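Acetylene hydratase (Pelobacter acetylenicus, PDB 2E7Z) catalyses the hydration of acetylene to acetaldehyde, using a tungsten-bis(molybdopterin guanine dinucleotide) cofactor and a [4Fe-4S] cluster. Local coordinates at residues V145-H150 against T363-L368; E461-Q466 against K511-L516; Y519-T524 against E529-Q534. All coordinates share one frame; numbering follows the deposited sequence.

Contact 1 (V145-H150 against T363-L368); sequences VHRVTH and TGMSAL
Val-145 O, within the helical turn that carries Arg-147 and Val-148 to Leu-368, is gripped by two donors: Thr-149 OG1 at 2.9 Å and Thr-149 N at 3.2 Å, from opposite faces of its carbonyl plane. On the side of the helix that meets 363-368 there is no hydrogen bond across, and the contact is made largely by aliphatic carbon against the Arg-147 chain and its guanidinium. Arg-147 has CG anti to its carbonyl carbon (chi1 -76°) and a chain bent at chi3, which turns one guanidinium face to Leu-368 and Met-365. The methyl end of Met-365 lies over that face, CE 3.6 Å from Arg-147 NH1, the two side chains crossing at about a right angle. Leu-368 CD1 lies over the same face and also packs against the root of the chain, 3.6 Å from Arg-147 CB. Leu-368 CD1 also touches Val-148, 4.3 Å from CG1 of that valine. An alanine here is likely to leave Met-365 CE without the flat group it lies on, open a gap beside Leu-368, and lose the weak bond from Arg-147 NH2 to Ser-372 OG. All four touching residues are buried: side chains from the end of the weakly bonded helix 362-365 and the turn after it lie against an arginine of helix 140-150, which starts just after the tungsten ligand Cys-138, in the molybdopterin oxidoreductase region.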
# COMPACT_ATOMS: atom_id res chain seq x y z
N VAL A 145 4.25 -12.06 3.01
CA VAL A 145 4.03 -12.83 4.23
C VAL A 145 2.94 -13.90 4.00
O VAL A 145 3.08 -15.05 4.41
CB VAL A 145 3.70 -11.96 5.44
CG1 VAL A 145 3.46 -12.83 6.68
CG2 VAL A 145 4.84 -10.98 5.74
N HIS A 146 1.85 -13.50 3.35
CA HIS A 146 0.80 -14.47 3.01
C HIS A 146 1.34 -15.58 2.14
O HIS A 146 0.99 -16.75 2.31
CB HIS A 146 -0.34 -13.81 2.26
CG HIS A 146 -1.28 -13.03 3.12
ND1 HIS A 146 -2.65 -13.04 2.92
CD2 HIS A 146 -1.06 -12.17 4.14
CE1 HIS A 146 -3.22 -12.24 3.79
NE2 HIS A 146 -2.28 -11.70 4.55
N ARG A 147 2.24 -15.24 1.23
CA ARG A 147 2.77 -16.22 0.30
C ARG A 147 3.66 -17.26 0.95
O ARG A 147 3.57 -18.46 0.65
CB ARG A 147 3.48 -15.52 -0.83
CG ARG A 147 2.47 -14.95 -1.78
CD ARG A 147 3.14 -14.39 -2.94
NE ARG A 147 3.75 -15.42 -3.77
CZ ARG A 147 4.58 -15.18 -4.77
NH1 ARG A 147 4.89 -13.90 -5.08
NH2 ARG A 147 5.06 -16.21 -5.47
N VAL A 148 4.50 -16.84 1.88
CA VAL A 148 5.31 -17.85 2.59
C VAL A 148 4.45 -18.74 3.49
O VAL A 148 4.83 -19.89 3.80
CB VAL A 148 6.49 -17.25 3.39
CG1 VAL A 148 7.38 -16.41 2.48
CG2 VAL A 148 6.01 -16.45 4.62
N THR A 149 3.30 -18.22 3.91
CA THR A 149 2.43 -18.95 4.82
C THR A 149 1.47 -19.86 4.06
O THR A 149 1.29 -21.02 4.43
CB THR A 149 1.62 -18.00 5.74
OG1 THR A 149 2.51 -17.09 6.40
CG2 THR A 149 0.85 -18.80 6.79
N HIS A 150 0.84 -19.33 3.00
CA HIS A 150 -0.16 -20.11 2.26
C HIS A 150 -0.20 -19.79 0.78
O HIS A 150 -1.23 -20.00 0.12
CB HIS A 150 -1.56 -19.98 2.88
CG HIS A 150 -1.93 -18.58 3.22
ND1 HIS A 150 -2.28 -17.65 2.27
CD2 HIS A 150 -1.99 -17.94 4.42
CE1 HIS A 150 -2.55 -16.50 2.87
NE2 HIS A 150 -2.38 -16.65 4.17
N THR A 363 15.37 -12.83 -4.55
CA THR A 363 16.12 -13.89 -3.84
C THR A 363 15.29 -14.42 -2.67
O THR A 363 15.18 -15.63 -2.45
CB THR A 363 17.45 -13.36 -3.31
OG1 THR A 363 18.27 -13.06 -4.43
CG2 THR A 363 18.14 -14.37 -2.38
N GLY A 364 14.73 -13.51 -1.87
CA GLY A 364 13.94 -13.94 -0.71
C GLY A 364 12.69 -14.73 -1.07
O GLY A 364 12.27 -15.61 -0.31
N MET A 365 12.10 -14.43 -2.22
CA MET A 365 10.87 -15.06 -2.65
C MET A 365 11.14 -16.34 -3.46
O MET A 365 10.21 -17.08 -3.84
CB MET A 365 10.02 -14.05 -3.45
CG MET A 365 9.65 -12.78 -2.66
SD MET A 365 8.52 -13.14 -1.32
CE MET A 365 6.99 -13.31 -2.25
N SER A 366 12.42 -16.66 -3.71
CA SER A 366 12.75 -17.67 -4.70
C SER A 366 12.25 -19.08 -4.33
O SER A 366 11.92 -19.85 -5.23
CB SER A 366 14.24 -17.70 -5.00
OG SER A 366 14.93 -18.02 -3.82
N ALA A 367 12.14 -19.38 -3.05
CA ALA A 367 11.61 -20.70 -2.65
C ALA A 367 10.14 -20.88 -3.08
O ALA A 367 9.63 -22.00 -3.05
CB ALA A 367 11.75 -20.90 -1.16
N LEU A 368 9.47 -19.79 -3.48
CA LEU A 368 8.08 -19.89 -3.94
C LEU A 368 7.92 -20.07 -5.45
O LEU A 368 6.80 -20.26 -5.93
CB LEU A 368 7.26 -18.69 -3.47
CG LEU A 368 7.31 -18.39 -1.97
CD1 LEU A 368 6.57 -17.14 -1.70
CD2 LEU A 368 6.72 -19.53 -1.13

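Contact 2 (E461-Q466 against K511-L516); sequences ERPVVQ and KDRLEL. With MGD (2-amino-5,6-dimercapto-7-methyl-3,7,8a,9-tetrahydro-8-oxa-1,3,9,10-tetraaza-anthracen-4-one guanosine dinucleotide), chain E.
Arg-513 lays one face of its guanidinium against the ring of Pro-463, with NH2 3.6 Å from Pro-463 CD. The contact sets the N-terminal end of helix 513-520 in the second shell of the guanine site of one molybdopterin guanine dinucleotide (MGD), with Arg-462 between. The helix is N-capped by Asp-512, whose OD1 accepts from Glu-515 N at 3.0 Å. On the residue before the proline, Arg-513 NH1 is 3.4 Å from Arg-462 CB, an oblique approach. The first torsion of Arg-462 (chi1 64°) sets CG between backbone N and carbonyl carbon, and the chain then runs extended from CG to NE, carrying the guanidinium away from the helix to the cofactor. There Arg-462 NH2 (2.9 Å, 155°) and Arg-462 NH1 (3.1 Å, a more bent 139°) both donate to MGD O6. Asp-457 pairs with both arginines, OD1 with Arg-462 NH2 and OD2 with Arg-513 NH1, which would probably offset their like charges; Gln-7 accepts from Arg-462 NH1, and Ser-114 OG is bonded to Arg-513 NH1. One water joins the segments, donating to Glu-461 O at 2.6 Å and accepting, in the guanidinium plane, from Arg-513 NH2 at 2.9 Å.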
# COMPACT_ATOMS: atom_id res chain seq x y z
N GLU A 461 -10.61 9.71 -17.75
CA GLU A 461 -10.13 9.86 -19.12
C GLU A 461 -9.60 8.56 -19.71
O GLU A 461 -8.88 8.58 -20.74
CB GLU A 461 -9.00 10.90 -19.18
CG GLU A 461 -9.38 12.28 -18.62
CD GLU A 461 -8.19 13.21 -18.46
OE1 GLU A 461 -7.02 12.72 -18.38
OE2 GLU A 461 -8.42 14.43 -18.41
N ARG A 462 -9.93 7.42 -19.10
CA ARG A 462 -9.32 6.18 -19.56
C ARG A 462 -10.19 4.95 -19.32
O ARG A 462 -10.88 4.86 -18.31
CB ARG A 462 -7.96 5.98 -18.87
CG ARG A 462 -8.04 5.81 -17.32
CD ARG A 462 -6.64 5.90 -16.73
NE ARG A 462 -6.65 5.79 -15.27
CZ ARG A 462 -5.87 6.53 -14.48
NH1 ARG A 462 -5.92 6.36 -13.16
NH2 ARG A 462 -5.02 7.42 -15.00
N PRO A 463 -10.10 3.97 -20.23
CA PRO A 463 -10.70 2.67 -19.95
C PRO A 463 -9.77 1.88 -19.03
O PRO A 463 -8.55 2.12 -19.05
CB PRO A 463 -10.74 2.01 -21.31
CG PRO A 463 -9.50 2.53 -22.00
CD PRO A 463 -9.36 3.97 -21.52
N VAL A 464 -10.31 0.95 -18.27
CA VAL A 464 -9.49 0.03 -17.47
C VAL A 464 -10.11 -1.36 -17.46
O VAL A 464 -11.32 -1.50 -17.25
CB VAL A 464 -9.35 0.50 -15.99
CG1 VAL A 464 -8.50 -0.49 -15.18
CG2 VAL A 464 -8.74 1.88 -15.89
N VAL A 465 -9.28 -2.37 -17.69
CA VAL A 465 -9.63 -3.73 -17.35
C VAL A 465 -8.91 -4.08 -16.05
O VAL A 465 -7.70 -3.89 -15.94
CB VAL A 465 -9.19 -4.72 -18.47
CG1 VAL A 465 -9.23 -6.19 -18.00
CG2 VAL A 465 -10.07 -4.54 -19.70
N GLN A 466 -9.67 -4.59 -15.09
CA GLN A 466 -9.10 -5.05 -13.82
C GLN A 466 -9.01 -6.58 -13.82
O GLN A 466 -9.61 -7.23 -14.67
CB GLN A 466 -10.00 -4.60 -12.67
CG GLN A 466 -9.97 -3.09 -12.52
CD GLN A 466 -10.57 -2.61 -11.21
OE1 GLN A 466 -11.61 -3.10 -10.80
NE2 GLN A 466 -9.91 -1.63 -10.57
N LYS A 511 0.49 -1.50 -30.12
CA LYS A 511 0.80 -0.14 -30.58
C LYS A 511 0.29 0.95 -29.64
O LYS A 511 0.80 2.07 -29.68
CB LYS A 511 0.27 0.15 -31.99
CG LYS A 511 0.81 -0.78 -33.07
CD LYS A 511 2.33 -0.93 -33.01
CE LYS A 511 2.81 -2.00 -33.99
NZ LYS A 511 4.26 -2.28 -33.81
N ASP A 512 -0.70 0.63 -28.81
CA ASP A 512 -1.25 1.57 -27.85
C ASP A 512 -1.91 0.79 -26.73
O ASP A 512 -1.98 -0.44 -26.74
CB ASP A 512 -2.23 2.56 -28.51
CG ASP A 512 -3.34 1.88 -29.31
OD1 ASP A 512 -3.75 0.76 -28.98
OD2 ASP A 512 -3.79 2.49 -30.31
N ARG A 513 -2.38 1.53 -25.73
CA ARG A 513 -2.99 0.92 -24.57
C ARG A 513 -4.20 0.07 -24.96
O ARG A 513 -4.44 -0.95 -24.35
CB ARG A 513 -3.31 1.95 -23.49
CG ARG A 513 -3.86 1.27 -22.22
CD ARG A 513 -4.23 2.25 -21.13
NE ARG A 513 -5.10 3.27 -21.69
CZ ARG A 513 -5.36 4.46 -21.15
NH1 ARG A 513 -4.92 4.76 -19.93
NH2 ARG A 513 -6.08 5.38 -21.83
N LEU A 514 -4.95 0.48 -25.96
CA LEU A 514 -6.13 -0.30 -26.33
C LEU A 514 -5.72 -1.67 -26.85
O LEU A 514 -6.34 -2.69 -26.52
CB LEU A 514 -6.99 0.45 -27.35
CG LEU A 514 -8.23 -0.30 -27.85
CD1 LEU A 514 -9.15 -0.72 -26.70
CD2 LEU A 514 -8.95 0.59 -28.86
N GLU A 515 -4.66 -1.72 -27.65
CA GLU A 515 -4.21 -3.04 -28.11
C GLU A 515 -3.73 -3.91 -26.95
O GLU A 515 -3.93 -5.14 -26.94
CB GLU A 515 -3.11 -2.90 -29.16
CG GLU A 515 -3.60 -2.42 -30.51
CD GLU A 515 -2.57 -2.54 -31.64
OE1 GLU A 515 -1.48 -3.13 -31.46
OE2 GLU A 515 -2.88 -2.00 -32.71
N LEU A 516 -3.07 -3.29 -25.98
CA LEU A 516 -2.61 -4.00 -24.80
C LEU A 516 -3.77 -4.49 -23.94
O LEU A 516 -3.75 -5.64 -23.47
CB LEU A 516 -1.67 -3.07 -24.02
CG LEU A 516 -1.16 -3.59 -22.67
CD1 LEU A 516 -0.40 -4.93 -22.85
CD2 LEU A 516 -0.24 -2.55 -22.06
PB MGD E . 1.38 9.43 -2.99
O1B MGD E . 2.72 9.26 -2.32
O2B MGD E . 0.46 10.51 -2.56
O3B MGD E . 0.51 8.08 -2.91
O3A MGD E . 1.33 5.85 -2.09
PA MGD E . 0.80 6.59 -3.42
O1A MGD E . -0.53 6.07 -3.86
O2A MGD E . 1.96 6.56 -4.37
O5' MGD E . 1.70 9.60 -4.56
C5' MGD E . 0.67 9.37 -5.51
C4' MGD E . 0.95 10.29 -6.68
O4' MGD E . 0.11 9.86 -7.76
C3' MGD E . 0.53 11.73 -6.44
O3' MGD E . 1.66 12.59 -6.66
C2' MGD E . -0.62 12.03 -7.43
O2' MGD E . -0.67 13.36 -7.97
C1' MGD E . -0.32 11.02 -8.51
N9 MGD E . -1.47 10.54 -9.29
C8 MGD E . -2.72 10.26 -8.85
N7 MGD E . -3.47 9.74 -9.83
C5 MGD E . -2.67 9.62 -10.91
C6 MGD E . -2.81 9.15 -12.28
O6 MGD E . -3.89 8.69 -12.70
N1 MGD E . -1.70 9.20 -13.03
C2 MGD E . -0.54 9.74 -12.66
N2 MGD E . 0.51 9.72 -13.54
N3 MGD E . -0.35 10.19 -11.43
C4 MGD E . -1.37 10.14 -10.55
C10 MGD E . 0.35 5.31 -1.20
C11 MGD E . 1.08 4.39 -0.25
O11 MGD E . 1.92 5.23 0.54
C12 MGD E . 0.10 3.63 0.61
S12 MGD E . -1.16 2.77 -0.17
C13 MGD E . 0.24 3.59 1.94
S13 MGD E . -0.92 2.86 2.95
C14 MGD E . 1.41 4.20 2.66
N15 MGD E . 1.03 5.38 3.42
C16 MGD E . 2.08 6.03 4.00
C17 MGD E . 2.01 6.75 5.27
O17 MGD E . 0.94 6.80 5.92
N18 MGD E . 3.14 7.35 5.71
C19 MGD E . 4.32 7.31 5.04
N19 MGD E . 5.41 7.94 5.54
N20 MGD E . 4.44 6.69 3.86
C21 MGD E . 3.39 6.04 3.33
N22 MGD E . 3.54 5.40 2.16
C23 MGD E . 2.51 4.54 1.64
O HOH W 1 -6.38 8.22 -21.54

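Contact 3 (Y519-T524 against E529-Q534); sequences YRISPT and EEYQKQ
Ile-521, the first residue to leave helical backbone angles after helix 513-520, meets Tyr-531 with both of its branches, CG2 over the ring face and CD1 at its base. Ile-521 CG2 stands 3.8 Å from the centroid of the Tyr-531 ring and only 12° off the normal, which meets the geometry of a CH-pi contact. The other branch, with CG1 between backbone N and carbonyl carbon (chi1 67°), runs along to the base of the tyrosine, where Ile-521 CD1 is 3.6 Å from Tyr-531 CB. Next, Ser-522 turns back on the helix end, its OG donating to Tyr-519 O at 2.6 Å in the carbonyl plane, on a lone pair. At Thr-524 the branches divide their tasks: OG1 donates to Ile-521 O at 2.7 Å, also in the carbonyl plane, and accepts from Met-526 N, while the methyl CG2 reaches Tyr-531 CE1 at 3.9 Å. Those two bonds fix the rotation of the threonine and hold its methyl toward the ring. Tyr-531 also stacks on the ring of Tyr-537. No hydrogen bond crosses between the segments; this is a tight connection between two helices, 3-10 at 522-524, in which Tyr-531 of helix 528-531 packs on the residues that follow helix 513-520.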
# COMPACT_ATOMS: atom_id res chain seq x y z
N TYR A 519 -5.13 -7.44 -25.60
CA TYR A 519 -4.27 -8.60 -25.31
C TYR A 519 -4.54 -9.19 -23.92
O TYR A 519 -4.69 -10.40 -23.77
CB TYR A 519 -2.78 -8.22 -25.46
CG TYR A 519 -1.86 -9.41 -25.16
CD1 TYR A 519 -1.85 -10.55 -25.95
CD2 TYR A 519 -1.02 -9.38 -24.04
CE1 TYR A 519 -1.03 -11.63 -25.63
CE2 TYR A 519 -0.18 -10.44 -23.73
CZ TYR A 519 -0.20 -11.56 -24.53
OH TYR A 519 0.62 -12.62 -24.21
N ARG A 520 -4.66 -8.32 -22.91
CA ARG A 520 -4.98 -8.78 -21.56
C ARG A 520 -6.25 -9.64 -21.56
O ARG A 520 -6.29 -10.68 -20.90
CB ARG A 520 -5.10 -7.55 -20.65
CG ARG A 520 -5.57 -7.77 -19.23
CD ARG A 520 -4.48 -8.40 -18.33
NE ARG A 520 -4.90 -8.24 -16.93
CZ ARG A 520 -4.78 -9.14 -15.95
NH1 ARG A 520 -4.28 -10.37 -16.14
NH2 ARG A 520 -5.25 -8.82 -14.76
N ILE A 521 -7.29 -9.21 -22.30
CA ILE A 521 -8.54 -9.97 -22.34
C ILE A 521 -8.64 -10.98 -23.47
O ILE A 521 -9.70 -11.61 -23.64
CB ILE A 521 -9.77 -9.01 -22.35
CG1 ILE A 521 -9.82 -8.22 -23.67
CG2 ILE A 521 -9.73 -8.12 -21.13
CD1 ILE A 521 -11.03 -7.28 -23.82
N SER A 522 -7.56 -11.17 -24.22
CA SER A 522 -7.62 -12.00 -25.41
C SER A 522 -8.16 -13.43 -25.19
O SER A 522 -8.85 -13.94 -26.06
CB SER A 522 -6.28 -11.97 -26.16
OG SER A 522 -5.23 -12.45 -25.35
N PRO A 523 -7.88 -14.08 -24.03
CA PRO A 523 -8.40 -15.46 -23.90
C PRO A 523 -9.94 -15.53 -23.90
O PRO A 523 -10.49 -16.60 -24.16
CB PRO A 523 -7.82 -15.93 -22.56
CG PRO A 523 -6.64 -15.04 -22.33
CD PRO A 523 -7.08 -13.70 -22.85
N THR A 524 -10.62 -14.41 -23.63
CA THR A 524 -12.09 -14.37 -23.62
C THR A 524 -12.70 -14.35 -25.03
O THR A 524 -13.91 -14.55 -25.20
CB THR A 524 -12.63 -13.09 -22.90
OG1 THR A 524 -12.39 -11.94 -23.71
CG2 THR A 524 -11.98 -12.88 -21.52
N GLU A 529 -14.65 -3.15 -26.78
CA GLU A 529 -16.00 -2.62 -27.01
C GLU A 529 -17.07 -3.53 -26.42
O GLU A 529 -18.01 -3.06 -25.79
CB GLU A 529 -16.25 -2.38 -28.51
CG GLU A 529 -17.69 -2.07 -28.80
CD GLU A 529 -17.93 -1.45 -30.16
OE1 GLU A 529 -16.98 -1.37 -30.98
OE2 GLU A 529 -19.09 -1.05 -30.41
N GLU A 530 -16.90 -4.84 -26.60
CA GLU A 530 -17.84 -5.80 -26.05
C GLU A 530 -17.59 -6.07 -24.55
O GLU A 530 -18.53 -6.12 -23.75
CB GLU A 530 -17.75 -7.10 -26.84
CG GLU A 530 -18.73 -8.18 -26.38
CD GLU A 530 -18.63 -9.49 -27.19
OE1 GLU A 530 -17.72 -9.65 -28.06
OE2 GLU A 530 -19.49 -10.37 -26.96
N TYR A 531 -16.33 -6.19 -24.18
CA TYR A 531 -15.95 -6.55 -22.83
C TYR A 531 -16.49 -5.57 -21.80
O TYR A 531 -16.92 -5.99 -20.74
CB TYR A 531 -14.43 -6.61 -22.72
CG TYR A 531 -13.92 -7.32 -21.49
CD1 TYR A 531 -13.83 -8.71 -21.46
CD2 TYR A 531 -13.48 -6.61 -20.38
CE1 TYR A 531 -13.34 -9.38 -20.35
CE2 TYR A 531 -12.99 -7.26 -19.27
CZ TYR A 531 -12.92 -8.65 -19.25
OH TYR A 531 -12.41 -9.32 -18.15
N GLN A 532 -16.45 -4.28 -22.12
CA GLN A 532 -16.80 -3.25 -21.13
C GLN A 532 -18.28 -3.21 -20.82
O GLN A 532 -18.68 -2.51 -19.89
CB GLN A 532 -16.37 -1.87 -21.64
CG GLN A 532 -17.23 -1.38 -22.80
CD GLN A 532 -16.69 -0.13 -23.39
OE1 GLN A 532 -17.06 0.99 -22.99
NE2 GLN A 532 -15.74 -0.30 -24.31
N LYS A 533 -19.07 -3.95 -21.59
CA LYS A 533 -20.52 -3.92 -21.42
C LYS A 533 -20.99 -4.64 -20.16
O LYS A 533 -22.11 -4.42 -19.71
CB LYS A 533 -21.23 -4.42 -22.68
CG LYS A 533 -21.05 -3.49 -23.88
CD LYS A 533 -21.70 -4.07 -25.13
CE LYS A 533 -21.51 -3.14 -26.32
NZ LYS A 533 -22.21 -3.64 -27.54
N GLN A 534 -20.14 -5.50 -19.61
CA GLN A 534 -20.47 -6.19 -18.38
C GLN A 534 -19.67 -5.59 -17.25
O GLN A 534 -18.49 -5.28 -17.42
CB GLN A 534 -20.11 -7.66 -18.54
CG GLN A 534 -20.41 -8.49 -17.30
CD GLN A 534 -20.31 -9.99 -17.55
OE1 GLN A 534 -20.86 -10.51 -18.52
NE2 GLN A 534 -19.65 -10.71 -16.64

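How the contacts relate
From the N terminus, contact 1 comes first and closes the longest loop: 212 residues, helix-rich, separate its segments, and it ties helix 140-150 to helix 362-365 and the turn after it. Contact 2 opens next and closes over 44 residues, bringing the cofactor-binding loop after strand 452-455 to helix 513-520. Contact 3 follows on that same helix and closes only four residues, joining it to helix 528-531. The three are in series, with no nesting or crossing. Contacts 2 and 3 form one continuous region, centres about 11 Å apart: Val-465 CG1 packs 3.7 Å from Ile-521 CG2. Contact 1 stands apart, nearest atoms about 18 Å from contact 2 and 15 Å from contact 3.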